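Local coordinates for putative sugar binding protein (Geobacillus stearothermophilus, PDB 6GT9), which binds galactose in the cleft between its two lobes and is probably the sugar-binding part of a three-component sensing system for galactan utilization, at residues I79-A84 with V102-E107; G90-G95 with K278-I283; I187-E192 with K209-V214. All coordinates share one frame; numbering follows the deposited sequence.

Contact 1. Residues I79-A84 with V102-E107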
# COMPACT_ATOMS: atom_id res chain seq x y z
N ILE A 79 18.04 4.27 5.88
CA ILE A 79 18.14 2.82 6.03
C ILE A 79 18.58 2.18 4.73
O ILE A 79 19.39 1.23 4.73
CB ILE A 79 16.81 2.26 6.54
CG1 ILE A 79 16.56 2.74 7.98
CG2 ILE A 79 16.77 0.75 6.41
CD1 ILE A 79 15.18 2.44 8.48
N LEU A 80 18.08 2.68 3.60
CA LEU A 80 18.52 2.17 2.30
C LEU A 80 20.02 2.36 2.12
O LEU A 80 20.73 1.43 1.71
CB LEU A 80 17.77 2.86 1.16
CG LEU A 80 16.29 2.48 1.09
CD1 LEU A 80 15.58 3.25 -0.00
CD2 LEU A 80 16.18 0.99 0.87
N LYS A 81 20.52 3.56 2.40
CA LYS A 81 21.95 3.80 2.22
C LYS A 81 22.78 3.00 3.21
O LYS A 81 23.87 2.53 2.86
CB LYS A 81 22.23 5.29 2.35
CG LYS A 81 21.48 6.12 1.32
CD LYS A 81 21.72 7.60 1.52
CE LYS A 81 20.94 8.44 0.54
NZ LYS A 81 21.41 9.86 0.53
N LYS A 82 22.27 2.81 4.43
CA LYS A 82 23.01 2.03 5.42
C LYS A 82 23.16 0.58 4.99
O LYS A 82 24.23 -0.02 5.15
CB LYS A 82 22.32 2.12 6.78
CG LYS A 82 23.16 1.61 7.92
CD LYS A 82 22.48 1.91 9.24
CE LYS A 82 23.26 1.27 10.36
NZ LYS A 82 24.69 1.64 10.26
N ALA A 83 22.09 -0.01 4.45
CA ALA A 83 22.18 -1.38 3.94
C ALA A 83 23.12 -1.47 2.75
O ALA A 83 23.87 -2.45 2.62
CB ALA A 83 20.79 -1.90 3.55
N ALA A 84 23.09 -0.48 1.85
CA ALA A 84 24.03 -0.52 0.73
C ALA A 84 25.47 -0.38 1.20
O ALA A 84 26.39 -0.93 0.58
CB ALA A 84 23.70 0.57 -0.29
N VAL A 102 14.26 7.85 -6.57
CA VAL A 102 14.90 7.50 -7.84
C VAL A 102 16.42 7.71 -7.79
O VAL A 102 17.16 6.76 -8.07
CB VAL A 102 14.24 8.25 -9.01
CG1 VAL A 102 15.11 8.12 -10.25
CG2 VAL A 102 12.84 7.71 -9.28
N PRO A 103 16.93 8.89 -7.43
CA PRO A 103 18.40 9.03 -7.34
C PRO A 103 19.05 8.06 -6.37
O PRO A 103 20.17 7.61 -6.63
CB PRO A 103 18.59 10.49 -6.91
CG PRO A 103 17.27 10.93 -6.39
CD PRO A 103 16.26 10.18 -7.19
N VAL A 104 18.39 7.71 -5.26
CA VAL A 104 19.01 6.80 -4.30
C VAL A 104 18.99 5.37 -4.82
O VAL A 104 19.96 4.63 -4.66
CB VAL A 104 18.33 6.91 -2.92
CG1 VAL A 104 18.91 5.89 -1.95
CG2 VAL A 104 18.48 8.32 -2.37
N ILE A 105 17.87 4.94 -5.41
CA ILE A 105 17.86 3.63 -6.06
C ILE A 105 18.95 3.56 -7.12
O ILE A 105 19.68 2.57 -7.21
CB ILE A 105 16.47 3.32 -6.64
CG1 ILE A 105 15.48 3.01 -5.51
CG2 ILE A 105 16.56 2.15 -7.59
CD1 ILE A 105 13.99 3.08 -5.93
N ASN A 106 19.10 4.63 -7.91
CA ASN A 106 20.11 4.63 -8.97
C ASN A 106 21.52 4.56 -8.41
O ASN A 106 22.37 3.83 -8.94
CB ASN A 106 19.93 5.88 -9.84
CG ASN A 106 18.76 5.75 -10.80
OD1 ASN A 106 18.05 4.75 -10.78
ND2 ASN A 106 18.56 6.77 -11.62
N GLU A 107 21.81 5.31 -7.35
CA GLU A 107 23.16 5.29 -6.79
C GLU A 107 23.48 3.93 -6.16
O GLU A 107 24.62 3.46 -6.24
CB GLU A 107 23.33 6.42 -5.78
CG GLU A 107 23.23 6.03 -4.33
CD GLU A 107 23.18 7.24 -3.39
OE1 GLU A 107 22.27 8.03 -3.49
OE2 GLU A 107 24.03 7.38 -2.54
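V104 faces L80 and K81 across the gap between two neighbouring helices, 73-85 and 98-110. These are connecting helices of successive beta-alpha-beta units, joined through strand 90-93, in one alpha/beta lobe of a periplasmic-binding-protein fold. The two short segments run almost parallel, 4° apart in direction, with their axes 10.7 Å from each other at the closest. That spacing is wide, and the buried area is small.

V104 makes most of the contact on its side. Its CB bond points at the other helix, and its two methyls share the work. CG1 lies anti to the backbone N (chi1 176°) and is the branch that reaches L80, with CB of L80 4.5 Å from CG1 of V104. The same methyl also meets the aliphatic part of K81. CG2 of V104 sits 3.8 Å from CE of K81, and the lysine chain crosses the valine at about a right angle. K81 is extended beyond CG, which carries its CE past the valine methyls. Below this level L80 is buried: it also packs on F101 and I108 of helix 98-110 and on I91 and T93 of the sheet.

E107, one turn after V104, also directs its CB toward helix 73-85, and its carboxylate lies near the exposed end of K81. Opposite charges meet loosely here. OE1 of E107 is 4.5 Å from NZ of K81, too far for a salt bridge, and lies slightly nearer the methylene carbon, at 4.3 Å from CE of K81.

Contact 2. Residues G90-G95 with K278-I283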
# COMPACT_ATOMS: atom_id res chain seq x y z
N GLY A 90 21.24 -7.64 -2.05
CA GLY A 90 20.11 -7.09 -2.76
C GLY A 90 19.24 -6.32 -1.78
O GLY A 90 19.26 -6.62 -0.58
N ILE A 91 18.48 -5.34 -2.27
CA ILE A 91 17.66 -4.47 -1.44
C ILE A 91 16.27 -4.42 -2.06
O ILE A 91 16.13 -4.17 -3.27
CB ILE A 91 18.26 -3.06 -1.31
CG1 ILE A 91 19.60 -3.14 -0.55
CG2 ILE A 91 17.31 -2.12 -0.62
CD1 ILE A 91 20.35 -1.82 -0.45
N ILE A 92 15.26 -4.69 -1.25
CA ILE A 92 13.86 -4.68 -1.68
C ILE A 92 13.15 -3.58 -0.90
O ILE A 92 13.19 -3.57 0.34
CB ILE A 92 13.19 -6.05 -1.43
CG1 ILE A 92 14.01 -7.16 -2.10
CG2 ILE A 92 11.72 -6.04 -1.92
CD1 ILE A 92 13.72 -8.56 -1.57
N THR A 93 12.50 -2.67 -1.62
CA THR A 93 11.93 -1.48 -1.00
C THR A 93 10.85 -0.89 -1.90
O THR A 93 10.85 -1.09 -3.11
CB THR A 93 13.01 -0.41 -0.77
OG1 THR A 93 12.41 0.74 -0.18
CG2 THR A 93 13.61 -0.01 -2.11
N GLN A 94 9.96 -0.12 -1.29
CA GLN A 94 9.09 0.76 -2.06
C GLN A 94 9.93 1.84 -2.73
O GLN A 94 10.93 2.31 -2.17
CB GLN A 94 8.07 1.44 -1.17
CG GLN A 94 7.00 0.58 -0.58
CD GLN A 94 6.41 1.26 0.65
OE1 GLN A 94 7.13 1.51 1.61
NE2 GLN A 94 5.11 1.59 0.61
N GLY A 95 9.54 2.22 -3.94
CA GLY A 95 10.02 3.47 -4.48
C GLY A 95 9.06 4.54 -4.00
O GLY A 95 8.21 4.99 -4.76
N LYS A 278 12.10 -14.26 -4.42
CA LYS A 278 12.41 -15.19 -5.50
C LYS A 278 13.01 -14.45 -6.70
O LYS A 278 13.96 -14.95 -7.32
CB LYS A 278 11.16 -15.96 -5.95
CG LYS A 278 10.47 -16.79 -4.86
CD LYS A 278 11.34 -17.92 -4.31
CE LYS A 278 11.46 -19.10 -5.28
NZ LYS A 278 10.27 -19.99 -5.22
N MET A 279 12.44 -13.30 -7.07
CA MET A 279 13.01 -12.52 -8.17
C MET A 279 14.44 -12.10 -7.86
O MET A 279 15.32 -12.18 -8.71
CB MET A 279 12.17 -11.26 -8.46
CG MET A 279 10.69 -11.44 -8.81
SD MET A 279 10.38 -11.96 -10.49
CE MET A 279 10.84 -13.70 -10.40
N MET A 280 14.68 -11.61 -6.63
CA MET A 280 16.01 -11.17 -6.26
C MET A 280 17.04 -12.29 -6.44
O MET A 280 18.15 -12.05 -6.93
CB MET A 280 16.01 -10.66 -4.81
CG MET A 280 17.36 -10.08 -4.39
SD MET A 280 17.87 -8.65 -5.38
CE MET A 280 16.85 -7.36 -4.66
N ALA A 281 16.68 -13.52 -6.05
CA ALA A 281 17.61 -14.64 -6.19
C ALA A 281 17.90 -14.92 -7.66
O ALA A 281 19.04 -15.23 -8.02
CB ALA A 281 17.05 -15.88 -5.51
N GLU A 282 16.90 -14.79 -8.53
CA GLU A 282 17.11 -14.97 -9.96
C GLU A 282 18.03 -13.90 -10.53
O GLU A 282 18.87 -14.18 -11.39
CB GLU A 282 15.77 -14.96 -10.69
CG GLU A 282 14.89 -16.16 -10.38
CD GLU A 282 15.36 -17.41 -11.11
OE1 GLU A 282 15.18 -17.48 -12.35
OE2 GLU A 282 15.90 -18.31 -10.44
N ILE A 283 17.87 -12.65 -10.09
CA ILE A 283 18.73 -11.56 -10.54
C ILE A 283 20.16 -11.81 -10.08
O ILE A 283 21.12 -11.64 -10.85
CB ILE A 283 18.18 -10.23 -9.99
CG1 ILE A 283 16.83 -9.89 -10.63
CG2 ILE A 283 19.19 -9.09 -10.15
CD1 ILE A 283 16.03 -8.88 -9.83
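M280 reaches from helix 269-284 onto strand 90-93 and touches G90, I91 and I92. The side chain can be followed outward from the helix. CB points at the strand and comes within 4.5 Å of CD1 of I92. CG lies anti to the backbone N (chi1 -175°), and CG of M280 already comes to 4.4 Å from CA of G90. The chain then bends at chi2 and again at chi3, which curls its tip in against the strand instead of letting it run past. The sulfur comes next: SD of M280 is 3.8 Å from CA of G90. G90 has no side chain, and this lets the sulfur lie directly against the backbone. The terminal methyl goes deepest. CE of M280 is 3.5 Å from N of I91 and 3.6 Å from O of I91, so it rests on the main chain itself. It also touches an isoleucine branch, with CE of M280 3.8 Å from CG1 of I92. All of this is packing; no hydrogen bond crosses between the two segments. M280 also packs on V116 of the adjoining strand 115-118 and on P114 in the loop before it.

I92 points to helix 269-284, while I91 turns to the other face and packs on L80 and A83. At the end of the strand, OG1 of T93 donates to O of Q94 at 2.9 Å, and OG1 is also hydrogen-bonded to NE2 of H76. Q94 touches the galactose, and its NE2 is hydrogen-bonded to E38 and D119. Helices thus cover both faces of a central parallel strand whose C-terminal end leads into the sugar pocket, the alpha/beta/alpha sandwich of a periplasmic-binding-protein lobe.

Contact 3. Residues I187-E192 with K209-V214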
# COMPACT_ATOMS: atom_id res chain seq x y z
N ILE A 187 -16.04 15.15 -4.77
CA ILE A 187 -15.05 14.96 -3.72
C ILE A 187 -14.87 16.29 -3.01
O ILE A 187 -14.44 17.27 -3.62
CB ILE A 187 -13.71 14.47 -4.31
CG1 ILE A 187 -13.95 13.23 -5.18
CG2 ILE A 187 -12.74 14.23 -3.18
CD1 ILE A 187 -12.73 12.84 -5.98
N VAL A 188 -15.18 16.31 -1.72
CA VAL A 188 -15.19 17.56 -0.96
C VAL A 188 -14.06 17.64 0.04
O VAL A 188 -13.90 18.68 0.70
CB VAL A 188 -16.54 17.77 -0.26
CG1 VAL A 188 -17.66 17.74 -1.28
CG2 VAL A 188 -16.75 16.72 0.80
N ALA A 189 -13.26 16.58 0.20
CA ALA A 189 -12.20 16.60 1.20
C ALA A 189 -11.23 15.47 0.91
O ALA A 189 -11.64 14.38 0.50
CB ALA A 189 -12.78 16.47 2.61
N ILE A 190 -9.94 15.76 1.09
CA ILE A 190 -8.86 14.77 1.03
C ILE A 190 -7.93 15.06 2.21
O ILE A 190 -7.42 16.18 2.33
CB ILE A 190 -8.08 14.84 -0.30
CG1 ILE A 190 -9.03 14.74 -1.50
CG2 ILE A 190 -7.01 13.75 -0.38
CD1 ILE A 190 -8.36 14.79 -2.86
N GLU A 191 -7.74 14.07 3.09
CA GLU A 191 -6.91 14.23 4.28
C GLU A 191 -5.94 13.06 4.42
O GLU A 191 -6.20 11.95 3.93
CB GLU A 191 -7.76 14.35 5.55
CG GLU A 191 -8.79 15.48 5.51
CD GLU A 191 -8.18 16.86 5.73
OE1 GLU A 191 -7.00 16.94 6.15
OE2 GLU A 191 -8.88 17.87 5.49
N GLU A 192 -4.83 13.31 5.11
CA GLU A 192 -3.77 12.33 5.33
C GLU A 192 -3.92 11.65 6.68
O GLU A 192 -4.17 12.31 7.70
CB GLU A 192 -2.40 13.00 5.25
CG GLU A 192 -2.11 13.64 3.91
CD GLU A 192 -0.79 14.38 3.92
OE1 GLU A 192 -0.77 15.56 4.32
OE2 GLU A 192 0.23 13.77 3.52
N LYS A 209 -17.38 17.12 10.77
CA LYS A 209 -17.85 18.35 11.40
C LYS A 209 -17.77 19.54 10.44
O LYS A 209 -18.67 20.38 10.42
CB LYS A 209 -17.10 18.62 12.71
CG LYS A 209 -15.63 19.02 12.63
CD LYS A 209 -15.06 19.23 14.06
CE LYS A 209 -13.53 19.42 14.08
NZ LYS A 209 -12.82 18.59 15.11
N LYS A 210 -16.73 19.60 9.60
CA LYS A 210 -16.66 20.66 8.59
C LYS A 210 -17.56 20.40 7.39
O LYS A 210 -17.98 21.36 6.72
CB LYS A 210 -15.22 20.85 8.11
CG LYS A 210 -14.35 21.68 9.05
CD LYS A 210 -13.07 22.11 8.35
CE LYS A 210 -13.37 22.86 7.06
NZ LYS A 210 -12.12 23.30 6.37
N HIS A 211 -17.83 19.14 7.07
CA HIS A 211 -18.62 18.76 5.89
C HIS A 211 -19.69 17.78 6.33
O HIS A 211 -19.56 16.57 6.10
CB HIS A 211 -17.75 18.12 4.81
CG HIS A 211 -16.55 18.92 4.42
ND1 HIS A 211 -16.57 19.85 3.40
CD2 HIS A 211 -15.28 18.92 4.91
CE1 HIS A 211 -15.37 20.39 3.28
NE2 HIS A 211 -14.57 19.84 4.18
N PRO A 212 -20.76 18.26 6.97
CA PRO A 212 -21.83 17.34 7.39
C PRO A 212 -22.52 16.65 6.23
O PRO A 212 -23.28 15.71 6.47
CB PRO A 212 -22.80 18.25 8.16
CG PRO A 212 -21.97 19.40 8.60
CD PRO A 212 -20.98 19.62 7.49
N ASP A 213 -22.29 17.08 5.00
CA ASP A 213 -22.94 16.47 3.85
C ASP A 213 -22.20 15.25 3.31
O ASP A 213 -22.75 14.54 2.46
CB ASP A 213 -23.14 17.51 2.74
CG ASP A 213 -21.84 18.21 2.34
OD1 ASP A 213 -20.88 18.20 3.14
OD2 ASP A 213 -21.79 18.78 1.22
N VAL A 214 -20.98 14.97 3.78
CA VAL A 214 -20.27 13.76 3.36
C VAL A 214 -21.09 12.53 3.71
O VAL A 214 -21.52 12.35 4.86
CB VAL A 214 -18.88 13.70 4.02
CG1 VAL A 214 -18.27 12.31 3.86
CG2 VAL A 214 -17.98 14.76 3.43
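V188 and A189 of edge strand 185-192 meet H211 and V214, which lie just after helix 197-210. Both strand residues point their CB bonds toward the partner segment, although they are neighbours in sequence. The psi of V188, -5°, departs from the extended form, which probably explains why the usual switch of sides is lost.

The apolar contacts come first. CG2 of V188 meets CG2 of V214 at 3.5 Å, methyl against methyl. This branch of V188 sits between its own backbone N and carbonyl carbon, the crowded position, and is the one that does the touching. The same methyl, CG2 of V188, also lies 4.1 Å from ND1 of H211. V214 is the buried member of the group and packs further on I207 and L208.

The imidazole of H211 makes the second kind of contact. O of V188 and CB of A189 both approach the ring obliquely. CE1 of H211 approaches O of V188 at 3.4 Å, a close contact of a ring carbon with a carbonyl and not a hydrogen bond. CB of A189 lies 4.1 Å from NE2 of H211.

Backbone bonding shapes the second segment. H211 leaves the helix and starts a type I beta turn to V214, closed by a backbone hydrogen bond from N of V214 to O of H211 (3.2 Å). This turn leads from helix 197-210 into strand 216-219. It completes a beta-alpha-beta crossover that passes strand 154-160, away from the sugar site.

How the contacts relate
Contacts 1 and 2 belong to one lobe, contact 3 to the other. Contacts 1 and 2 have centres 13 Å apart and interlock along the chain: 79-84, 90-95 and 102-107 follow in order, and 278-283 comes later. They touch, CD2 of L80 lying 3.6 Å from CG2 of I91. Helices 73-85 and 98-110 lie on one face of the sheet that holds strand 90-93, helix 269-284 on the other. The centre of contact 3, at the edge of the second sheet, is about 38 Å from that of contact 1 and 39 Å from that of contact 2. The chain visits the second lobe before returning to 278-283, as in two-lobed sugar-binding proteins with the ligand between the lobes.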